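Assembly chaperone of ribosomal protein L4 (Acl4) (Chaetomium thermophilum, PDB 5TQB) probably serves as a helical TPR-type chaperone dedicated to ribosomal protein L4, accompanying it during ribosome assembly. Local coordinates at residues Ser119-Leu124 / Ala136-Lys141; Arg143-Thr148 / Thr178-Glu183. All coordinates share one frame; numbering follows the deposited sequence.

How the interactions relate
Interactions 1 and 2 use successive parts of the same helix, 131-156, and their centres lie 14 Å apart. Interaction 1 comes first along the chain and packs residues 136-141 on helix 100-125. Interaction 2 packs residues 143-148 on the end of helix 166-180 and the turn after it. Helix 131-156 thus has a partner helix before it in sequence and another after it. Helix 100-125 also links the two sites, since I117 touches K141 of interaction 1 and L145 of interaction 2. Interaction 1 is a surface contact about 23 Å from the chain centre. Interaction 2 is more buried, about 13 Å from that centre, and a 1,2-ethanediol sits beside it, on E147 of helix 131-156.

Interaction 1: Ser119-Leu124 / Ala136-Lys141; sequences SLMDSL and AAIADK
K141 NZ is gripped by two groups, a salt bridge to E79 OE2 and a hydrogen bond to Q116 OE1. The K141 side chain touches L113 and I117, so this lysine ties its helix to the turns just before 119-124. The contact between 119-124 and 136-141 themselves is apolar. L120 and I138 carry most of it. I138 CG1 lies 3.6 Å from L120 CB, the closest approach of their side chains. I138 places CG1 beside its backbone N (chi1 -70°), and the chain runs on extended to CD1. That methyl reaches a site bordered by L120, M121 and L124. M121, a selenomethionine, lies nearly perpendicular to the I138 side chain, with its CG 4.0 Å from I138 CD1. L124 CD2 is looser, 4.4 Å from I138 CD1. L120 CD1 also rests 4.0 Å from A137 CB. The segment axes come within 9.9 Å and run antiparallel at 164°. The pair is part of a helical hairpin, helix 100-125 leading into helix 131-156. M121 touches R142, and L124 touches R131 and V134, so the packing continues along helix 131-156.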
ATOM      1  N   SER B 119      -9.966 -14.224 -25.282  1.00 85.27           N
ATOM      2  CA  SER B 119      -9.944 -15.678 -25.188  1.00 87.01           C
ATOM      3  C   SER B 119     -10.761 -16.168 -23.993  1.00 87.55           C
ATOM      4  O   SER B 119     -11.467 -17.169 -24.089  1.00 89.95           O
ATOM      5  CB  SER B 119      -8.505 -16.182 -25.080  1.00 87.97           C
ATOM      6  OG  SER B 119      -8.470 -17.557 -24.745  1.00 90.24           O
ATOM      7  N   LEU B 120     -10.662 -15.465 -22.868  1.00 84.58           N
ATOM      8  CA  LEU B 120     -11.432 -15.827 -21.683  1.00 82.94           C
ATOM      9  C   LEU B 120     -12.930 -15.672 -21.933  1.00 84.91           C
ATOM     10  O   LEU B 120     -13.737 -16.440 -21.408  1.00 85.82           O
ATOM     11  CB  LEU B 120     -11.014 -14.970 -20.488  1.00 80.59           C
ATOM     12  CG  LEU B 120      -9.647 -15.285 -19.879  1.00 77.46           C
ATOM     13  CD1 LEU B 120      -9.220 -14.188 -18.917  1.00 74.19           C
ATOM     14  CD2 LEU B 120      -9.677 -16.632 -19.173  1.00 78.02           C
HETATM   15  N   MSE B 121     -13.293 -14.677 -22.738  1.00 87.27           N
HETATM   16  CA  MSE B 121     -14.693 -14.423 -23.068  1.00 92.99           C
HETATM   17  C   MSE B 121     -15.272 -15.497 -23.985  1.00 99.72           C
HETATM   18  O   MSE B 121     -16.452 -15.835 -23.884  1.00101.84           O
HETATM   19  CB  MSE B 121     -14.849 -13.050 -23.724  1.00 92.56           C
HETATM   20  CG  MSE B 121     -14.906 -11.895 -22.736  1.00 92.01           C
HETATM   21 SE   MSE B 121     -15.456 -10.221 -23.569  1.00215.61          SE
HETATM   22  CE  MSE B 121     -13.961  -9.993 -24.798  1.00 92.32           C
ATOM     23  N   ASP B 122     -14.449 -16.022 -24.887  1.00103.53           N
ATOM     24  CA  ASP B 122     -14.874 -17.115 -25.755  1.00108.24           C
ATOM     25  C   ASP B 122     -15.017 -18.382 -24.925  1.00111.65           C
ATOM     26  O   ASP B 122     -15.913 -19.192 -25.156  1.00114.64           O
ATOM     27  CB  ASP B 122     -13.867 -17.334 -26.886  1.00108.97           C
ATOM     28  CG  ASP B 122     -13.769 -16.141 -27.823  1.00111.14           C
ATOM     29  OD1 ASP B 122     -14.754 -15.379 -27.933  1.00112.43           O
ATOM     30  OD2 ASP B 122     -12.704 -15.967 -28.455  1.00111.39           O
ATOM     31  N   SER B 123     -14.125 -18.541 -23.952  1.00112.42           N
ATOM     32  CA  SER B 123     -14.163 -19.675 -23.041  1.00115.93           C
ATOM     33  C   SER B 123     -15.354 -19.580 -22.094  1.00122.23           C
ATOM     34  O   SER B 123     -15.721 -20.560 -21.443  1.00123.51           O
ATOM     35  CB  SER B 123     -12.870 -19.732 -22.228  1.00113.25           C
ATOM     36  OG  SER B 123     -12.908 -20.788 -21.286  1.00113.89           O
ATOM     37  N   LEU B 124     -15.952 -18.393 -22.019  1.00127.65           N
ATOM     38  CA  LEU B 124     -17.082 -18.147 -21.127  1.00132.04           C
ATOM     39  C   LEU B 124     -18.374 -18.710 -21.714  1.00137.29           C
ATOM     40  O   LEU B 124     -19.157 -19.351 -21.010  1.00138.76           O
ATOM     41  CB  LEU B 124     -17.237 -16.644 -20.873  1.00131.02           C
ATOM     42  CG  LEU B 124     -18.137 -16.218 -19.711  1.00131.08           C
ATOM     43  CD1 LEU B 124     -17.522 -16.600 -18.376  1.00130.13           C
ATOM     44  CD2 LEU B 124     -18.403 -14.722 -19.767  1.00130.35           C
ATOM     45  N   ALA B 136     -13.960 -13.465 -12.988  1.00 84.91           N
ATOM     46  CA  ALA B 136     -12.956 -12.924 -12.080  1.00 81.94           C
ATOM     47  C   ALA B 136     -11.637 -12.737 -12.816  1.00 78.92           C
ATOM     48  O   ALA B 136     -10.961 -11.719 -12.662  1.00 79.27           O
ATOM     49  CB  ALA B 136     -12.768 -13.852 -10.890  1.00 82.89           C
ATOM     50  N   ALA B 137     -11.276 -13.736 -13.615  1.00 77.00           N
ATOM     51  CA  ALA B 137     -10.049 -13.697 -14.397  1.00 73.84           C
ATOM     52  C   ALA B 137     -10.123 -12.582 -15.435  1.00 69.33           C
ATOM     53  O   ALA B 137      -9.145 -11.868 -15.655  1.00 66.91           O
ATOM     54  CB  ALA B 137      -9.810 -15.042 -15.075  1.00 73.23           C
ATOM     55  N   ILE B 138     -11.286 -12.448 -16.069  1.00 68.93           N
ATOM     56  CA  ILE B 138     -11.527 -11.379 -17.036  1.00 69.67           C
ATOM     57  C   ILE B 138     -11.386 -10.015 -16.367  1.00 70.15           C
ATOM     58  O   ILE B 138     -10.774  -9.102 -16.921  1.00 68.80           O
ATOM     59  CB  ILE B 138     -12.933 -11.498 -17.668  1.00 70.78           C
ATOM     60  CG1 ILE B 138     -12.994 -12.711 -18.595  1.00 73.31           C
ATOM     61  CG2 ILE B 138     -13.286 -10.246 -18.477  1.00 72.89           C
ATOM     62  CD1 ILE B 138     -14.399 -13.113 -18.987  1.00 75.90           C
ATOM     63  N   ALA B 139     -11.958  -9.885 -15.175  1.00 72.15           N
ATOM     64  CA  ALA B 139     -11.899  -8.639 -14.423  1.00 72.68           C
ATOM     65  C   ALA B 139     -10.452  -8.260 -14.127  1.00 73.98           C
ATOM     66  O   ALA B 139     -10.036  -7.126 -14.379  1.00 75.87           O
ATOM     67  CB  ALA B 139     -12.691  -8.770 -13.135  1.00 72.45           C
ATOM     68  N   ASP B 140      -9.693  -9.218 -13.600  1.00 73.40           N
ATOM     69  CA  ASP B 140      -8.279  -9.020 -13.305  1.00 72.14           C
ATOM     70  C   ASP B 140      -7.534  -8.545 -14.539  1.00 66.03           C
ATOM     71  O   ASP B 140      -6.760  -7.594 -14.481  1.00 63.54           O
ATOM     72  CB  ASP B 140      -7.647 -10.326 -12.815  1.00 80.32           C
ATOM     73  CG  ASP B 140      -7.936 -10.606 -11.352  1.00 90.01           C
ATOM     74  OD1 ASP B 140      -7.821  -9.670 -10.531  1.00 92.15           O
ATOM     75  OD2 ASP B 140      -8.269 -11.767 -11.025  1.00 94.91           O
ATOM     76  N   LYS B 141      -7.772  -9.221 -15.658  1.00 65.74           N
ATOM     77  CA  LYS B 141      -7.083  -8.905 -16.902  1.00 65.39           C
ATOM     78  C   LYS B 141      -7.451  -7.514 -17.430  1.00 62.39           C
ATOM     79  O   LYS B 141      -6.586  -6.784 -17.906  1.00 60.22           O
ATOM     80  CB  LYS B 141      -7.392  -9.956 -17.967  1.00 67.33           C
ATOM     81  CG  LYS B 141      -6.210 -10.835 -18.325  1.00 71.00           C
ATOM     82  CD  LYS B 141      -5.807 -11.719 -17.163  1.00 74.61           C
ATOM     83  CE  LYS B 141      -4.738 -12.721 -17.569  1.00 75.99           C
ATOM     84  NZ  LYS B 141      -3.470 -12.061 -17.986  1.00 75.53           N
TER

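Interaction 2: Arg143-Thr148 / Thr178-Glu183. With EDO (1,2-ethanediol), chain I.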
ATOM      1  N   ARG B 143      -8.423  -5.003 -15.688  1.00 63.75           N
ATOM      2  CA  ARG B 143      -7.851  -4.012 -14.785  1.00 64.21           C
ATOM      3  C   ARG B 143      -6.374  -3.789 -15.085  1.00 62.59           C
ATOM      4  O   ARG B 143      -5.906  -2.652 -15.068  1.00 62.74           O
ATOM      5  CB  ARG B 143      -8.055  -4.424 -13.332  1.00 65.80           C
ATOM      6  CG  ARG B 143      -9.493  -4.293 -12.888  1.00 70.02           C
ATOM      7  CD  ARG B 143      -9.751  -5.023 -11.592  1.00 72.50           C
ATOM      8  NE  ARG B 143     -11.167  -4.996 -11.244  1.00 77.02           N
ATOM      9  CZ  ARG B 143     -11.701  -5.674 -10.237  1.00 78.70           C
ATOM     10  NH1 ARG B 143     -10.936  -6.443  -9.477  1.00 76.36           N
ATOM     11  NH2 ARG B 143     -13.000  -5.584  -9.996  1.00 82.55           N
ATOM     12  N   ARG B 144      -5.647  -4.868 -15.373  1.00 58.38           N
ATOM     13  CA  ARG B 144      -4.241  -4.752 -15.750  1.00 58.38           C
ATOM     14  C   ARG B 144      -4.117  -3.972 -17.055  1.00 56.67           C
ATOM     15  O   ARG B 144      -3.185  -3.181 -17.234  1.00 52.02           O
ATOM     16  CB  ARG B 144      -3.593  -6.134 -15.918  1.00 61.43           C
ATOM     17  CG  ARG B 144      -3.494  -6.975 -14.641  1.00 62.83           C
ATOM     18  CD  ARG B 144      -2.635  -6.328 -13.553  1.00 62.33           C
ATOM     19  NE  ARG B 144      -3.415  -5.451 -12.679  1.00 62.21           N
ATOM     20  CZ  ARG B 144      -4.299  -5.872 -11.777  1.00 64.24           C
ATOM     21  NH1 ARG B 144      -4.544  -7.173 -11.619  1.00 64.52           N
ATOM     22  NH2 ARG B 144      -4.955  -4.989 -11.034  1.00 62.40           N
ATOM     23  N   LEU B 145      -5.053  -4.212 -17.971  1.00 61.77           N
ATOM     24  CA  LEU B 145      -5.080  -3.504 -19.245  1.00 63.28           C
ATOM     25  C   LEU B 145      -5.379  -2.030 -19.024  1.00 64.58           C
ATOM     26  O   LEU B 145      -4.725  -1.169 -19.605  1.00 67.18           O
ATOM     27  CB  LEU B 145      -6.126  -4.103 -20.186  1.00 65.24           C
ATOM     28  CG  LEU B 145      -6.290  -3.375 -21.529  1.00 65.92           C
ATOM     29  CD1 LEU B 145      -4.988  -3.372 -22.315  1.00 63.44           C
ATOM     30  CD2 LEU B 145      -7.403  -3.999 -22.355  1.00 68.25           C
ATOM     31  N   ALA B 146      -6.373  -1.748 -18.186  1.00 62.72           N
ATOM     32  CA  ALA B 146      -6.761  -0.374 -17.886  1.00 62.99           C
ATOM     33  C   ALA B 146      -5.583   0.387 -17.290  1.00 63.87           C
ATOM     34  O   ALA B 146      -5.316   1.540 -17.652  1.00 64.04           O
ATOM     35  CB  ALA B 146      -7.932  -0.359 -16.931  1.00 63.30           C
ATOM     36  N   GLU B 147      -4.873  -0.274 -16.382  1.00 61.36           N
ATOM     37  CA  GLU B 147      -3.690   0.304 -15.762  1.00 57.51           C
ATOM     38  C   GLU B 147      -2.584   0.536 -16.792  1.00 54.94           C
ATOM     39  O   GLU B 147      -1.789   1.460 -16.655  1.00 52.34           O
ATOM     40  CB  GLU B 147      -3.184  -0.605 -14.640  1.00 52.48           C
ATOM     41  CG  GLU B 147      -4.095  -0.654 -13.414  1.00 55.77           C
ATOM     42  CD  GLU B 147      -3.898  -1.922 -12.570  1.00 58.84           C
ATOM     43  OE1 GLU B 147      -2.884  -2.628 -12.764  1.00 55.21           O
ATOM     44  OE2 GLU B 147      -4.764  -2.217 -11.717  1.00 60.36           O
ATOM     45  N   THR B 148      -2.539  -0.304 -17.823  1.00 56.02           N
ATOM     46  CA  THR B 148      -1.534  -0.173 -18.873  1.00 53.78           C
ATOM     47  C   THR B 148      -1.826   1.055 -19.729  1.00 56.73           C
ATOM     48  O   THR B 148      -0.915   1.794 -20.116  1.00 56.41           O
ATOM     49  CB  THR B 148      -1.491  -1.427 -19.768  1.00 52.24           C
ATOM     50  OG1 THR B 148      -1.102  -2.565 -18.983  1.00 57.73           O
ATOM     51  CG2 THR B 148      -0.502  -1.254 -20.906  1.00 50.63           C
ATOM     52  N   THR B 178     -12.099   3.650 -19.101  1.00 74.53           N
ATOM     53  CA  THR B 178     -13.342   3.786 -18.343  1.00 78.71           C
ATOM     54  C   THR B 178     -14.390   2.801 -18.851  1.00 82.07           C
ATOM     55  O   THR B 178     -15.305   2.415 -18.123  1.00 84.58           O
ATOM     56  CB  THR B 178     -13.919   5.217 -18.415  1.00 80.34           C
ATOM     57  OG1 THR B 178     -13.970   5.655 -19.778  1.00 81.70           O
ATOM     58  CG2 THR B 178     -13.069   6.181 -17.605  1.00 81.50           C
HETATM   59  N   MSE B 179     -14.250   2.393 -20.106  1.00 81.74           N
HETATM   60  CA  MSE B 179     -15.166   1.433 -20.702  1.00 83.32           C
HETATM   61  C   MSE B 179     -14.942   0.028 -20.137  1.00 81.48           C
HETATM   62  O   MSE B 179     -15.900  -0.680 -19.821  1.00 82.96           O
HETATM   63  CB  MSE B 179     -14.978   1.417 -22.219  1.00 85.65           C
HETATM   64  CG  MSE B 179     -16.057   0.666 -22.974  1.00 90.85           C
HETATM   65 SE   MSE B 179     -15.706   0.617 -24.893  1.00207.91          SE
HETATM   66  CE  MSE B 179     -14.036  -0.396 -24.878  1.00 96.63           C
ATOM     67  N   ILE B 180     -13.678  -0.364 -19.998  1.00 77.34           N
ATOM     68  CA  ILE B 180     -13.329  -1.730 -19.604  1.00 76.06           C
ATOM     69  C   ILE B 180     -13.253  -1.920 -18.087  1.00 75.07           C
ATOM     70  O   ILE B 180     -13.386  -3.042 -17.595  1.00 76.41           O
ATOM     71  CB  ILE B 180     -11.986  -2.174 -20.234  1.00 73.78           C
ATOM     72  CG1 ILE B 180     -10.817  -1.376 -19.640  1.00 72.77           C
ATOM     73  CG2 ILE B 180     -12.051  -2.036 -21.754  1.00 73.10           C
ATOM     74  CD1 ILE B 180      -9.448  -1.721 -20.217  1.00 70.61           C
ATOM     75  N   ALA B 181     -13.035  -0.833 -17.351  1.00 71.62           N
ATOM     76  CA  ALA B 181     -12.905  -0.912 -15.899  1.00 70.01           C
ATOM     77  C   ALA B 181     -13.445   0.328 -15.189  1.00 74.29           C
ATOM     78  O   ALA B 181     -12.689   1.041 -14.520  1.00 72.18           O
ATOM     79  CB  ALA B 181     -11.452  -1.130 -15.524  1.00 67.67           C
ATOM     80  N   PRO B 182     -14.759   0.583 -15.316  1.00 78.81           N
ATOM     81  CA  PRO B 182     -15.371   1.753 -14.672  1.00 80.46           C
ATOM     82  C   PRO B 182     -15.451   1.619 -13.152  1.00 79.95           C
ATOM     83  O   PRO B 182     -15.772   2.586 -12.463  1.00 81.94           O
ATOM     84  CB  PRO B 182     -16.778   1.782 -15.276  1.00 82.32           C
ATOM     85  CG  PRO B 182     -17.067   0.364 -15.599  1.00 81.28           C
ATOM     86  CD  PRO B 182     -15.756  -0.231 -16.034  1.00 79.67           C
ATOM     87  N   GLU B 183     -15.157   0.425 -12.645  1.00 78.22           N
ATOM     88  CA  GLU B 183     -15.235   0.142 -11.215  1.00 77.38           C
ATOM     89  C   GLU B 183     -13.863   0.225 -10.549  1.00 70.02           C
ATOM     90  O   GLU B 183     -13.740   0.023  -9.343  1.00 71.28           O
ATOM     91  CB  GLU B 183     -15.843  -1.249 -10.981  1.00 83.22           C
ATOM     92  CG  GLU B 183     -14.927  -2.443 -11.318  1.00 86.69           C
ATOM     93  CD  GLU B 183     -14.675  -2.614 -12.811  1.00 88.06           C
ATOM     94  OE1 GLU B 183     -13.514  -2.882 -13.196  1.00 85.77           O
ATOM     95  OE2 GLU B 183     -15.639  -2.490 -13.598  1.00 91.50           O
TER
HETATM   96  C1  EDO I 405      -1.502  -3.264  -9.841  1.00 96.37           C
HETATM   97  O1  EDO I 405      -2.311  -2.217  -9.346  1.00 95.15           O
HETATM   98  C2  EDO I 405      -0.240  -2.675 -10.429  1.00 98.32           C
HETATM   99  O2  EDO I 405      -0.575  -1.513 -11.154  1.00100.82           O
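I180 points its CG1 between the backbone N and the carbonyl carbon (chi1 68°), and the chain then extends to CD1. This carries CD1 across to helix 131-156, where it meets L145 and A146. E183 makes the same first turn (chi1 73°) and bends again at chi2, which brings its carboxylate back toward R143. I180 CD1 is 3.7 Å from L145 CD2, and the two side chains run almost squarely across each other. The same methyl lies 3.9 Å from A146 CB. A181 CB, just past the helix end, also lies 3.9 Å from A146 CB, so the small A146 meets two residues at once. R143 NE and E183 OE1 form a long salt bridge of 3.7 Å. The oxygen lies at the guanidinium edge, near its plane, while the two flat groups are turned 42° apart.

Within 143-148, R144 holds E147 side-on in a salt bridge. NE binds OE1 and NH2 binds OE2, both at 2.9 Å. Both oxygens lie close to the guanidinium plane. OE1 is met from above the carboxylate plane, OE2 on its syn side. W184 NE1 also bonds to E147 OE2, which should help fix the rotation of the carboxylate. A 1,2-ethanediol, likely a crystallisation additive, donates from O2 to E147 OE1 at 3.0 Å. R144, E147 and T148 also pack on a chain of another protein. L145 also touches A110, R114 and I117 of helix 100-125, and A146 touches T187 of helix 185-197, so these helices meet 131-156 and 166-180 here, consistent with a TPR-like helical array.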